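Local structure of IclR family transcriptional regulator (Brucella abortus, 5WHM) at residues V219-V224 / R254-V259; V119-R124 / G229-N234; G159-A164 / G204-I209; L107-A112 / D133-E138; T150-G155 / G210-D215. The protein probably represses transcription, binding DNA through a helix-turn-helix domain while a GAF-like C-terminal domain is likely to sense a small-molecule signal. One frame throughout, in Å; residues are numbered along the deposited sequence.

Contact 1 of 5, residues V219-V224 / R254-V259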
# COMPACT_ATOMS: atom_id res chain seq x y z
N VAL C 219 -11.06 20.35 10.65
CA VAL C 219 -10.02 21.21 11.24
C VAL C 219 -8.77 20.36 11.31
O VAL C 219 -8.86 19.15 11.54
CB VAL C 219 -10.42 21.73 12.64
CG1 VAL C 219 -10.71 20.58 13.60
CG2 VAL C 219 -9.35 22.67 13.24
N ALA C 220 -7.60 20.97 11.12
CA ALA C 220 -6.36 20.18 11.11
C ALA C 220 -5.26 20.94 11.83
O ALA C 220 -5.25 22.18 11.88
CB ALA C 220 -5.90 19.85 9.67
N VAL C 221 -4.34 20.17 12.40
CA VAL C 221 -3.22 20.71 13.18
C VAL C 221 -1.96 19.98 12.77
O VAL C 221 -1.93 18.73 12.82
CB VAL C 221 -3.46 20.55 14.69
CG1 VAL C 221 -2.19 20.89 15.48
CG2 VAL C 221 -4.63 21.43 15.16
N PRO C 222 -0.89 20.67 12.37
CA PRO C 222 0.32 19.97 11.93
C PRO C 222 1.26 19.69 13.09
O PRO C 222 1.17 20.29 14.17
CB PRO C 222 0.93 20.96 10.94
CG PRO C 222 0.59 22.34 11.58
CD PRO C 222 -0.75 22.13 12.28
N LEU C 223 2.17 18.75 12.87
CA LEU C 223 3.22 18.44 13.84
C LEU C 223 4.52 18.22 13.08
O LEU C 223 4.57 17.38 12.18
CB LEU C 223 2.85 17.19 14.63
CG LEU C 223 3.96 16.53 15.44
CD1 LEU C 223 4.36 17.45 16.58
CD2 LEU C 223 3.48 15.20 15.95
N VAL C 224 5.57 18.96 13.43
CA VAL C 224 6.87 18.80 12.79
C VAL C 224 7.61 17.69 13.52
O VAL C 224 7.89 17.81 14.72
CB VAL C 224 7.67 20.11 12.80
CG1 VAL C 224 9.06 19.86 12.22
CG2 VAL C 224 6.95 21.19 12.00
N ARG C 254 -9.06 21.14 21.22
CA ARG C 254 -8.79 19.76 21.63
C ARG C 254 -7.79 19.08 20.69
O ARG C 254 -6.97 18.27 21.13
CB ARG C 254 -10.07 18.94 21.67
CG ARG C 254 -11.02 19.37 22.74
CD ARG C 254 -12.35 18.72 22.52
NE ARG C 254 -12.56 17.65 23.47
CZ ARG C 254 -13.33 17.75 24.54
NH1 ARG C 254 -13.98 18.88 24.78
NH2 ARG C 254 -13.45 16.72 25.36
N LEU C 255 -7.87 19.38 19.40
CA LEU C 255 -6.94 18.73 18.47
C LEU C 255 -5.52 19.24 18.70
O LEU C 255 -4.55 18.47 18.61
CB LEU C 255 -7.39 18.96 17.03
CG LEU C 255 -6.60 18.35 15.87
CD1 LEU C 255 -6.42 16.81 16.01
CD2 LEU C 255 -7.30 18.69 14.55
N ILE C 256 -5.39 20.54 19.01
CA ILE C 256 -4.09 21.13 19.31
C ILE C 256 -3.48 20.47 20.54
O ILE C 256 -2.28 20.18 20.58
CB ILE C 256 -4.21 22.64 19.50
CG1 ILE C 256 -4.51 23.34 18.17
CG2 ILE C 256 -2.94 23.24 20.20
CD1 ILE C 256 -4.93 24.85 18.40
N GLU C 257 -4.30 20.24 21.58
CA GLU C 257 -3.81 19.59 22.78
C GLU C 257 -3.42 18.14 22.49
O GLU C 257 -2.42 17.65 23.03
CB GLU C 257 -4.87 19.65 23.88
CG GLU C 257 -4.47 18.95 25.17
CD GLU C 257 -3.22 19.54 25.83
OE1 GLU C 257 -2.85 20.70 25.52
OE2 GLU C 257 -2.62 18.83 26.68
N MSE C 258 -4.19 17.45 21.67
CA MSE C 258 -3.87 16.06 21.27
C MSE C 258 -2.52 15.98 20.58
O MSE C 258 -1.69 15.14 20.91
CB MSE C 258 -4.96 15.47 20.36
CG MSE C 258 -4.80 13.91 20.10
SE MSE C 258 -5.88 13.40 18.57
CE MSE C 258 -4.71 13.97 17.11
N VAL C 259 -2.31 16.86 19.60
CA VAL C 259 -1.03 16.88 18.90
C VAL C 259 0.12 17.18 19.86
O VAL C 259 1.21 16.60 19.76
CB VAL C 259 -1.08 17.88 17.73
CG1 VAL C 259 0.31 18.14 17.14
CG2 VAL C 259 -2.01 17.35 16.65
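Val221 of strand 219-224 is the knob of this interface, and Leu255, Ile256 and Val259 of helix 254-259 form the hollow that receives it, a worked example of a beta-branched residue using both branches at once. Val221 CG2 lies 3.6 Å from Ile256 CG1 and 3.7 Å from Leu255 CG, and the Ile256 side chain crosses that of Val221 at about a right angle. The other branch, Val221 CG1, set opposite the backbone N (chi1 170°), meets Val259 CG2 at 3.7 Å. The helix returns bumps of its own. Leu255 slides past Val221 in the reverse direction and lowers CD2 onto the strand backbone, 3.4 Å from Val219 O, with Val219 CG1 beside it at 4.0 Å. One turn later Val259 CG1 dips toward Leu223, reaching its CB at 3.7 Å. Because the axes diverge by only 23°, Val219, Val221 and Leu223 meet Leu255 and Val259 in matching order, and every side chain that carries the contact is apolar. Helix 244-265 thus covers one face of the GAF-like sheet, with Phe233 of strand 229-238 against Val259 and Leu111 of helix 101-115 against Leu255, while Ala220 and Pro222 face helix 157-165 across the sheet.

Contact 2 of 5, residues V119-R124 / G229-N234. With ACY (acetic acid), chain J.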
# COMPACT_ATOMS: atom_id res chain seq x y z
N VAL C 119 -11.02 10.95 12.89
CA VAL C 119 -9.74 11.60 13.15
C VAL C 119 -8.69 10.85 12.34
O VAL C 119 -8.66 9.61 12.35
CB VAL C 119 -9.39 11.59 14.65
CG1 VAL C 119 -8.03 12.19 14.94
CG2 VAL C 119 -10.51 12.37 15.46
N ALA C 120 -7.85 11.60 11.61
CA ALA C 120 -6.89 10.98 10.68
C ALA C 120 -5.51 11.58 10.90
O ALA C 120 -5.35 12.68 11.45
CB ALA C 120 -7.31 11.15 9.20
N MSE C 121 -4.51 10.82 10.46
CA MSE C 121 -3.13 11.25 10.42
C MSE C 121 -2.63 11.14 8.95
O MSE C 121 -2.85 10.12 8.32
CB MSE C 121 -2.27 10.40 11.35
CG MSE C 121 -0.81 10.77 11.34
SE MSE C 121 0.23 9.62 12.54
CE MSE C 121 0.02 7.85 11.67
N ALA C 122 -2.01 12.21 8.44
CA ALA C 122 -1.68 12.32 7.02
C ALA C 122 -0.29 12.92 6.87
O ALA C 122 0.22 13.59 7.77
CB ALA C 122 -2.70 13.19 6.27
N ALA C 123 0.33 12.67 5.70
CA ALA C 123 1.56 13.35 5.31
C ALA C 123 1.53 13.61 3.80
O ALA C 123 0.77 12.98 3.06
CB ALA C 123 2.81 12.53 5.69
N ARG C 124 2.35 14.55 3.36
CA ARG C 124 2.30 15.01 1.98
C ARG C 124 3.05 14.06 1.05
O ARG C 124 4.13 13.55 1.41
CB ARG C 124 2.89 16.40 1.87
CG ARG C 124 2.83 16.96 0.46
CD ARG C 124 3.33 18.41 0.41
NE ARG C 124 4.77 18.51 0.62
CZ ARG C 124 5.68 18.42 -0.35
NH1 ARG C 124 5.32 18.21 -1.61
NH2 ARG C 124 6.96 18.54 -0.05
N GLY C 229 8.97 14.01 9.16
CA GLY C 229 8.66 15.28 8.54
C GLY C 229 7.44 15.94 9.17
O GLY C 229 7.25 15.84 10.39
N VAL C 230 6.61 16.59 8.37
CA VAL C 230 5.39 17.22 8.87
C VAL C 230 4.27 16.18 8.84
O VAL C 230 3.84 15.74 7.76
CB VAL C 230 5.02 18.46 8.06
CG1 VAL C 230 3.87 19.22 8.75
CG2 VAL C 230 6.22 19.37 7.93
N LEU C 231 3.81 15.74 10.01
CA LEU C 231 2.57 14.97 10.08
C LEU C 231 1.43 15.93 10.36
O LEU C 231 1.62 16.99 10.96
CB LEU C 231 2.64 13.91 11.18
CG LEU C 231 3.72 12.87 11.10
CD1 LEU C 231 3.75 12.05 12.40
CD2 LEU C 231 3.49 11.98 9.87
N VAL C 232 0.24 15.60 9.89
CA VAL C 232 -0.90 16.48 10.12
C VAL C 232 -2.04 15.62 10.64
O VAL C 232 -2.30 14.54 10.10
CB VAL C 232 -1.34 17.23 8.85
CG1 VAL C 232 -2.40 18.27 9.23
CG2 VAL C 232 -0.15 17.89 8.15
N PHE C 233 -2.73 16.11 11.68
CA PHE C 233 -3.88 15.43 12.25
C PHE C 233 -5.13 16.22 11.97
O PHE C 233 -5.12 17.46 12.04
CB PHE C 233 -3.67 15.20 13.75
CG PHE C 233 -2.46 14.36 14.05
CD1 PHE C 233 -1.19 14.94 14.09
CD2 PHE C 233 -2.58 12.97 14.20
CE1 PHE C 233 -0.03 14.13 14.30
CE2 PHE C 233 -1.45 12.17 14.44
CZ PHE C 233 -0.17 12.75 14.50
N ASN C 234 -6.21 15.55 11.59
CA ASN C 234 -7.44 16.30 11.36
C ASN C 234 -8.61 15.62 12.06
O ASN C 234 -8.51 14.51 12.60
CB ASN C 234 -7.76 16.50 9.86
CG ASN C 234 -8.22 15.22 9.15
OD1 ASN C 234 -8.32 14.15 9.75
ND2 ASN C 234 -8.51 15.34 7.86
C ACY J . -10.11 17.89 5.28
O ACY J . -9.04 17.83 5.93
OXT ACY J . -10.59 18.95 4.80
CH3 ACY J . -10.87 16.61 5.06
O HOH W 1 4.09 15.95 4.94
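Met121, Asn234 and Ala120 lose the most surface where strand 119-124 runs antiparallel to strand 229-234, and they illustrate how one strand pair in the GAF-like sheet can carry different chemistry on its two faces. Met121, a selenomethionine, lies side by side with Phe233 in a non-hydrogen-bonded pair. With chi1 and chi2 both near 180°, Met121 CG comes to 3.5 Å from Phe233 CE2 and Met121 SE to 4.6 Å from the centroid of the Phe233 ring, an oblique Met-aromatic contact. Ala120 and Asn234, on the other face, form a hydrogen-bonded pair: Ala120 N reaches Asn234 O at 3.1 Å and Asn234 N reaches Ala120 O at 3.0 Å. The Asn234 amide folds back over the strand with CG between backbone N and carbonyl carbon (chi1 72°), which lets Asn234 OD1 take a weak second bond from Ala120 N at 3.2 Å. Past the Ala122-Val232 pair a water replaces the direct link, joining Arg124 N to Val230 O. The Phe233 face is closed by helix 244-265. Asn234 ND2 turns outward to Tyr131 OH and to an acetic acid molecule, probably from the crystallisation liquor and held also by Ser157 and Val158; this is consistent with a polar pocket able to receive a carboxylate.

Contact 3 of 5, residues G159-A164 / G204-I209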
# COMPACT_ATOMS: atom_id res chain seq x y z
N GLY C 159 -4.21 19.60 4.02
CA GLY C 159 -3.25 20.24 3.13
C GLY C 159 -2.86 21.64 3.57
O GLY C 159 -1.70 22.05 3.44
N ARG C 160 -3.84 22.40 4.07
CA ARG C 160 -3.58 23.77 4.52
C ARG C 160 -2.65 23.78 5.72
O ARG C 160 -1.70 24.58 5.79
CB ARG C 160 -4.91 24.45 4.87
CG ARG C 160 -5.71 24.80 3.61
CD ARG C 160 -7.18 25.03 3.88
NE ARG C 160 -7.84 25.58 2.70
CZ ARG C 160 -9.09 26.03 2.69
NH1 ARG C 160 -9.83 26.00 3.80
NH2 ARG C 160 -9.60 26.52 1.56
N ALA C 161 -2.90 22.90 6.69
CA ALA C 161 -2.04 22.83 7.86
C ALA C 161 -0.64 22.41 7.46
O ALA C 161 0.35 22.88 8.02
CB ALA C 161 -2.61 21.83 8.88
N CYS C 162 -0.54 21.50 6.48
CA CYS C 162 0.78 21.09 5.99
C CYS C 162 1.50 22.28 5.39
O CYS C 162 2.67 22.53 5.69
CB CYS C 162 0.63 19.97 4.97
SG CYS C 162 2.23 19.31 4.38
N LEU C 163 0.79 23.05 4.55
CA LEU C 163 1.42 24.22 3.92
C LEU C 163 1.82 25.25 4.96
O LEU C 163 2.85 25.92 4.79
CB LEU C 163 0.48 24.84 2.89
CG LEU C 163 0.38 24.09 1.57
CD1 LEU C 163 -0.84 24.55 0.77
CD2 LEU C 163 1.67 24.20 0.72
N ALA C 164 1.04 25.38 6.04
CA ALA C 164 1.30 26.42 7.03
C ALA C 164 2.51 26.10 7.89
O ALA C 164 3.15 27.02 8.41
CB ALA C 164 0.07 26.60 7.93
N GLY C 204 -3.59 28.43 15.60
CA GLY C 204 -2.87 27.16 15.65
C GLY C 204 -3.51 25.99 14.93
O GLY C 204 -2.99 24.86 15.03
N TYR C 205 -4.61 26.20 14.21
CA TYR C 205 -5.17 25.16 13.36
C TYR C 205 -5.51 25.76 12.01
O TYR C 205 -5.48 26.99 11.82
CB TYR C 205 -6.43 24.55 14.01
CG TYR C 205 -7.47 25.61 14.34
CD1 TYR C 205 -8.23 26.22 13.34
CD2 TYR C 205 -7.70 25.99 15.65
CE1 TYR C 205 -9.20 27.25 13.67
CE2 TYR C 205 -8.65 26.97 15.98
CZ TYR C 205 -9.40 27.57 14.99
OH TYR C 205 -10.33 28.54 15.32
N CYS C 206 -5.89 24.88 11.08
CA CYS C 206 -6.46 25.25 9.79
C CYS C 206 -7.83 24.60 9.65
O CYS C 206 -7.99 23.43 10.00
CB CYS C 206 -5.57 24.80 8.61
SG CYS C 206 -4.07 25.81 8.44
N LEU C 207 -8.78 25.33 9.08
CA LEU C 207 -10.10 24.81 8.77
C LEU C 207 -10.27 24.56 7.28
O LEU C 207 -9.62 25.19 6.43
CB LEU C 207 -11.20 25.79 9.20
CG LEU C 207 -11.19 26.26 10.65
CD1 LEU C 207 -12.16 27.45 10.93
CD2 LEU C 207 -11.54 25.06 11.51
N SER C 208 -11.20 23.66 6.97
CA SER C 208 -11.82 23.60 5.64
C SER C 208 -13.32 23.46 5.86
O SER C 208 -13.81 22.36 6.09
CB SER C 208 -11.28 22.44 4.81
OG SER C 208 -11.94 22.45 3.55
N ILE C 209 -14.03 24.59 5.81
CA ILE C 209 -15.49 24.60 5.99
C ILE C 209 -16.11 24.43 4.61
O ILE C 209 -16.40 25.41 3.90
CB ILE C 209 -15.96 25.87 6.68
CG1 ILE C 209 -15.24 26.06 8.02
CG2 ILE C 209 -17.48 25.84 6.87
CD1 ILE C 209 -15.37 24.86 8.94
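Arg160 supplies the polar half of this contact, sending its guanidinium from helix 159-164 to the backbone of strand 206-209. Arg160 NH1 donates to Leu207 O at 2.8 Å with an N-H...O angle of 150°, and the acceptor lies in the guanidinium plane, at its edge. The chain is extended from CG to NE, and Arg160 CD also passes close to the same carbonyl, 3.5 Å from Leu207 O. The rest of the group is held from outside: NE donates to Ala154 O and NH2 forms a salt bridge with Glu211, which together fix its rotation. Ser208 bonds elsewhere, through OG to Gly155 O. The packing of helix 157-165 on edge strand 206-209 is part of the alpha/beta layering of the GAF-like domain; the axes of 159-164 and 206-209 run roughly antiparallel, at 153°. Apolar packing centres on Cys206, whose CB sits 3.8 Å from Arg160 CB. Cys206 SG, opposite the carbonyl carbon (chi1 -74°), lies against the helix backbone, 3.6 Å from Ala161 N. Two alanines of the helix touch Cys206: Ala161 CB is 4.2 Å from Cys206 CB and Ala164 CB 4.2 Å from Cys206 SG, and Ala164 rests in turn on Leu197 and Phe200 of helix 186-203.

Contact 4 of 5, residues L107-A112 / D133-E138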
# COMPACT_ATOMS: atom_id res chain seq x y z
N LEU C 107 -4.96 8.20 21.40
CA LEU C 107 -5.35 9.59 21.58
C LEU C 107 -6.34 10.02 20.50
O LEU C 107 -7.26 10.80 20.76
CB LEU C 107 -4.11 10.50 21.56
CG LEU C 107 -3.16 10.30 22.74
CD1 LEU C 107 -1.87 11.05 22.50
CD2 LEU C 107 -3.83 10.80 24.01
N MSE C 108 -6.16 9.53 19.28
CA MSE C 108 -7.08 9.87 18.20
C MSE C 108 -8.45 9.25 18.46
O MSE C 108 -9.49 9.82 18.11
CB MSE C 108 -6.52 9.39 16.85
CG MSE C 108 -5.32 10.20 16.38
SE MSE C 108 -4.24 9.24 15.00
CE MSE C 108 -5.58 8.99 13.61
N GLN C 109 -8.44 8.06 19.06
CA GLN C 109 -9.70 7.39 19.37
C GLN C 109 -10.51 8.19 20.39
O GLN C 109 -11.72 8.37 20.21
CB GLN C 109 -9.42 5.97 19.87
CG GLN C 109 -10.67 5.13 20.11
CD GLN C 109 -11.41 4.83 18.83
OE1 GLN C 109 -10.94 4.07 18.00
NE2 GLN C 109 -12.58 5.44 18.66
N VAL C 110 -9.85 8.71 21.43
CA VAL C 110 -10.53 9.54 22.43
C VAL C 110 -11.17 10.76 21.78
O VAL C 110 -12.31 11.12 22.08
CB VAL C 110 -9.54 9.94 23.55
CG1 VAL C 110 -10.16 11.00 24.48
CG2 VAL C 110 -9.11 8.70 24.33
N LEU C 111 -10.44 11.43 20.88
CA LEU C 111 -11.00 12.61 20.23
C LEU C 111 -12.14 12.23 19.29
O LEU C 111 -13.19 12.88 19.28
CB LEU C 111 -9.92 13.37 19.48
CG LEU C 111 -10.46 14.60 18.73
CD1 LEU C 111 -11.19 15.58 19.70
CD2 LEU C 111 -9.37 15.31 17.98
N ALA C 112 -11.93 11.18 18.48
CA ALA C 112 -12.98 10.70 17.59
C ALA C 112 -14.24 10.31 18.36
O ALA C 112 -15.35 10.62 17.92
CB ALA C 112 -12.47 9.51 16.74
N ASP C 133 -3.33 6.87 8.76
CA ASP C 133 -4.15 6.22 9.76
C ASP C 133 -5.44 7.04 9.89
O ASP C 133 -5.44 8.26 9.65
CB ASP C 133 -3.44 6.08 11.12
CG ASP C 133 -4.03 4.94 11.95
OD1 ASP C 133 -3.59 4.70 13.09
OD2 ASP C 133 -4.94 4.24 11.44
N VAL C 134 -6.53 6.34 10.16
CA VAL C 134 -7.86 6.92 10.31
C VAL C 134 -8.56 6.15 11.42
O VAL C 134 -8.56 4.92 11.42
CB VAL C 134 -8.74 6.82 9.04
CG1 VAL C 134 -10.06 7.59 9.25
CG2 VAL C 134 -8.03 7.31 7.83
N VAL C 135 -9.18 6.87 12.33
CA VAL C 135 -9.94 6.29 13.42
C VAL C 135 -11.31 6.95 13.43
O VAL C 135 -11.41 8.17 13.30
CB VAL C 135 -9.22 6.48 14.77
CG1 VAL C 135 -10.17 6.35 15.91
CG2 VAL C 135 -8.08 5.47 14.89
N GLN C 136 -12.36 6.14 13.55
CA GLN C 136 -13.71 6.65 13.61
C GLN C 136 -14.25 6.54 15.03
O GLN C 136 -13.96 5.58 15.75
CB GLN C 136 -14.62 5.89 12.66
CG GLN C 136 -14.17 6.08 11.25
CD GLN C 136 -15.29 6.52 10.34
OE1 GLN C 136 -15.05 7.14 9.30
NE2 GLN C 136 -16.52 6.18 10.71
N GLY C 137 -15.05 7.53 15.41
CA GLY C 137 -15.68 7.47 16.72
C GLY C 137 -16.47 6.20 16.89
O GLY C 137 -17.02 5.67 15.92
N GLU C 138 -16.49 5.65 18.10
CA GLU C 138 -17.42 4.58 18.42
C GLU C 138 -18.83 5.02 18.04
O GLU C 138 -19.27 6.12 18.39
CB GLU C 138 -17.34 4.25 19.91
CG GLU C 138 -18.03 2.96 20.32
CD GLU C 138 -17.78 2.60 21.78
OE1 GLU C 138 -17.47 3.52 22.57
OE2 GLU C 138 -17.89 1.40 22.12
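Gln109 of helix 107-112 lies across Val135 of strand 133-135 at about a right angle, a case of one amide serving both packing and bonding. Its chain bends at chi2 (66°), which carries the amide over the valine: Val135 CG1 sits 3.2 Å from Gln109 OE1 and 3.5 Å from Gln109 CD. Gln109 NE2 donates to Gln136 O at 3.2 Å, a fairly straight bond (160°) in which the acceptor lies near the amide plane, although the donor stands above the plane of the carbonyl it approaches. NE2 also bonds to Asp113 OD1, which accepts from Glu138 N as well, so helix and loop share one carboxylate oxygen. Further along, Ala112 points toward the strand with its CB 4.0 Å from Val135 CG1 and 3.5 Å from Gly137 N. Gly137, having no side chain, can bring its CA to 3.4 Å from Ala112 O. At the other end Met108, a selenomethionine bent at chi3, directs CE toward Asp133 O at 4.0 Å. The Asp133 carboxylate itself turns to Arg101 and to Arg145 of the second subunit, both salt bridges. The contact thereby joins helix 101-115 to strand 128-135 beside the subunit interface. Its chemistry is mixed: apolar contacts of Ala112, Val135 and Met108 lie beside an amide whose NE2 has two acceptors, which should restrict its rotation.

Contact 5 of 5, residues T150-G155 / G210-D215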
# COMPACT_ATOMS: atom_id res chain seq x y z
N THR C 150 -5.94 9.78 -0.77
CA THR C 150 -5.35 11.10 -0.79
C THR C 150 -6.42 12.19 -0.80
O THR C 150 -7.57 11.95 -1.18
CB THR C 150 -4.44 11.30 -2.00
OG1 THR C 150 -5.22 11.13 -3.19
CG2 THR C 150 -3.26 10.28 -1.99
N LEU C 151 -6.01 13.39 -0.41
CA LEU C 151 -6.78 14.62 -0.52
C LEU C 151 -5.92 15.66 -1.21
O LEU C 151 -4.72 15.74 -0.96
CB LEU C 151 -7.19 15.16 0.86
CG LEU C 151 -8.27 14.36 1.59
CD1 LEU C 151 -8.14 14.45 3.09
CD2 LEU C 151 -9.58 14.93 1.21
N PRO C 152 -6.53 16.52 -2.03
CA PRO C 152 -5.76 17.63 -2.62
C PRO C 152 -5.25 18.58 -1.54
O PRO C 152 -5.85 18.75 -0.48
CB PRO C 152 -6.78 18.33 -3.54
CG PRO C 152 -8.13 17.99 -2.91
CD PRO C 152 -7.96 16.57 -2.39
N LEU C 153 -4.13 19.23 -1.86
CA LEU C 153 -3.44 20.08 -0.90
C LEU C 153 -4.25 21.33 -0.55
O LEU C 153 -4.46 21.64 0.63
CB LEU C 153 -2.08 20.47 -1.48
CG LEU C 153 -0.83 20.46 -0.61
CD1 LEU C 153 -0.76 19.16 0.13
CD2 LEU C 153 0.44 20.70 -1.45
N ALA C 154 -4.71 22.08 -1.56
CA ALA C 154 -5.07 23.47 -1.32
C ALA C 154 -6.43 23.68 -0.64
O ALA C 154 -6.62 24.71 0.01
CB ALA C 154 -5.04 24.24 -2.64
N GLY C 155 -7.36 22.74 -0.78
CA GLY C 155 -8.70 22.96 -0.27
C GLY C 155 -9.06 22.16 0.97
O GLY C 155 -10.12 22.38 1.56
N GLY C 210 -16.33 23.17 4.22
CA GLY C 210 -16.91 22.84 2.93
C GLY C 210 -16.05 23.20 1.73
O GLY C 210 -16.58 23.32 0.62
N GLU C 211 -14.75 23.37 1.91
CA GLU C 211 -13.89 23.82 0.82
C GLU C 211 -13.14 22.68 0.15
O GLU C 211 -12.37 22.91 -0.79
CB GLU C 211 -12.92 24.88 1.35
CG GLU C 211 -13.63 26.14 1.82
CD GLU C 211 -12.76 27.03 2.70
OE1 GLU C 211 -12.73 26.83 3.95
OE2 GLU C 211 -12.10 27.91 2.11
N TRP C 212 -13.35 21.44 0.60
CA TRP C 212 -12.95 20.27 -0.14
C TRP C 212 -14.17 19.58 -0.75
O TRP C 212 -14.28 19.50 -1.97
CB TRP C 212 -12.16 19.29 0.74
CG TRP C 212 -12.04 17.92 0.10
CD1 TRP C 212 -11.43 17.61 -1.09
CD2 TRP C 212 -12.59 16.70 0.60
NE1 TRP C 212 -11.55 16.27 -1.35
CE2 TRP C 212 -12.27 15.69 -0.33
CE3 TRP C 212 -13.32 16.36 1.75
CZ2 TRP C 212 -12.64 14.36 -0.14
CZ3 TRP C 212 -13.69 15.05 1.93
CH2 TRP C 212 -13.35 14.06 0.99
N HIS C 213 -15.10 19.12 0.09
CA HIS C 213 -16.43 18.68 -0.32
C HIS C 213 -17.47 19.55 0.38
O HIS C 213 -17.31 19.87 1.56
CB HIS C 213 -16.68 17.21 0.03
CG HIS C 213 -16.12 16.24 -0.96
ND1 HIS C 213 -16.21 14.87 -0.78
CD2 HIS C 213 -15.48 16.42 -2.13
CE1 HIS C 213 -15.64 14.26 -1.80
NE2 HIS C 213 -15.18 15.18 -2.64
N ARG C 214 -18.54 19.90 -0.35
CA ARG C 214 -19.45 20.95 0.08
C ARG C 214 -20.02 20.71 1.48
O ARG C 214 -20.15 21.66 2.27
CB ARG C 214 -20.59 21.10 -0.93
CG ARG C 214 -20.24 21.89 -2.20
CD ARG C 214 -21.38 21.84 -3.21
NE ARG C 214 -21.19 22.71 -4.38
CZ ARG C 214 -20.54 22.35 -5.49
NH1 ARG C 214 -20.00 21.14 -5.58
NH2 ARG C 214 -20.43 23.20 -6.50
N ASP C 215 -20.36 19.47 1.81
CA ASP C 215 -21.02 19.16 3.08
C ASP C 215 -20.10 18.51 4.10
O ASP C 215 -20.58 17.84 5.02
CB ASP C 215 -22.24 18.27 2.85
CG ASP C 215 -23.26 18.92 1.92
OD1 ASP C 215 -23.86 19.95 2.30
OD2 ASP C 215 -23.43 18.39 0.81
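Leu151 and Trp212 form the first shell: CD2 of the leucine stands over one face of the six-membered ring of the indole, in a CH-pi placement. The modelled spacing is implausibly short and the exact distance doubtful, but the two side chains cross at about a right angle. Pro152 adds to the same group at its five-membered end, meeting it obliquely with Pro152 CD 3.7 Å from Trp212 NE1 and Pro152 CG 3.8 Å from Trp212 CD1. Trp212 reaches this position with CG opposite its backbone N (chi1 166°). On its other face lies the next residue, His213, whose CG is 3.7 Å above the Trp212 ring plane, so the ring is sandwiched. Beside it Gly155 brings its backbone close to the loop, with Gly155 O 3.8 Å from Trp212 CB and 3.8 Å from Glu211 CB. In the next shell Glu211 OE1 takes a bond from Ile209 N, which holds the carboxylate that also meets Arg160 against the start of its own loop. An acetic acid molecule, probably from the crystallisation liquor, lies about 4 Å from the Leu151 side chain (nearest atoms). Dispersion forces therefore join the two segments directly, while the polar links run through residues outside them, and the apolar surface may possibly form a wall beside a small-molecule pocket.

Followed from the N terminus, the chain illustrates how loops of very different length build one domain. Contact 4 opens on helix 101-115 and closes the shortest loop on strand 128-135 and the turn after it. Before it closes, strand 118-125 opens contact 2, so these two cross; contact 2 waits for strand 229-238 and spans the longest loop. Inside it contact 5 joins residues 150-155 to the loop at 210-215, and contact 3, nested within contact 5, ties helix 157-165 to edge strand 206-209. Contact 1 opens on strand 216-225, crosses contact 2, and closes on the C-terminal helix 244-265. Together they bind helices on both faces to one sheet.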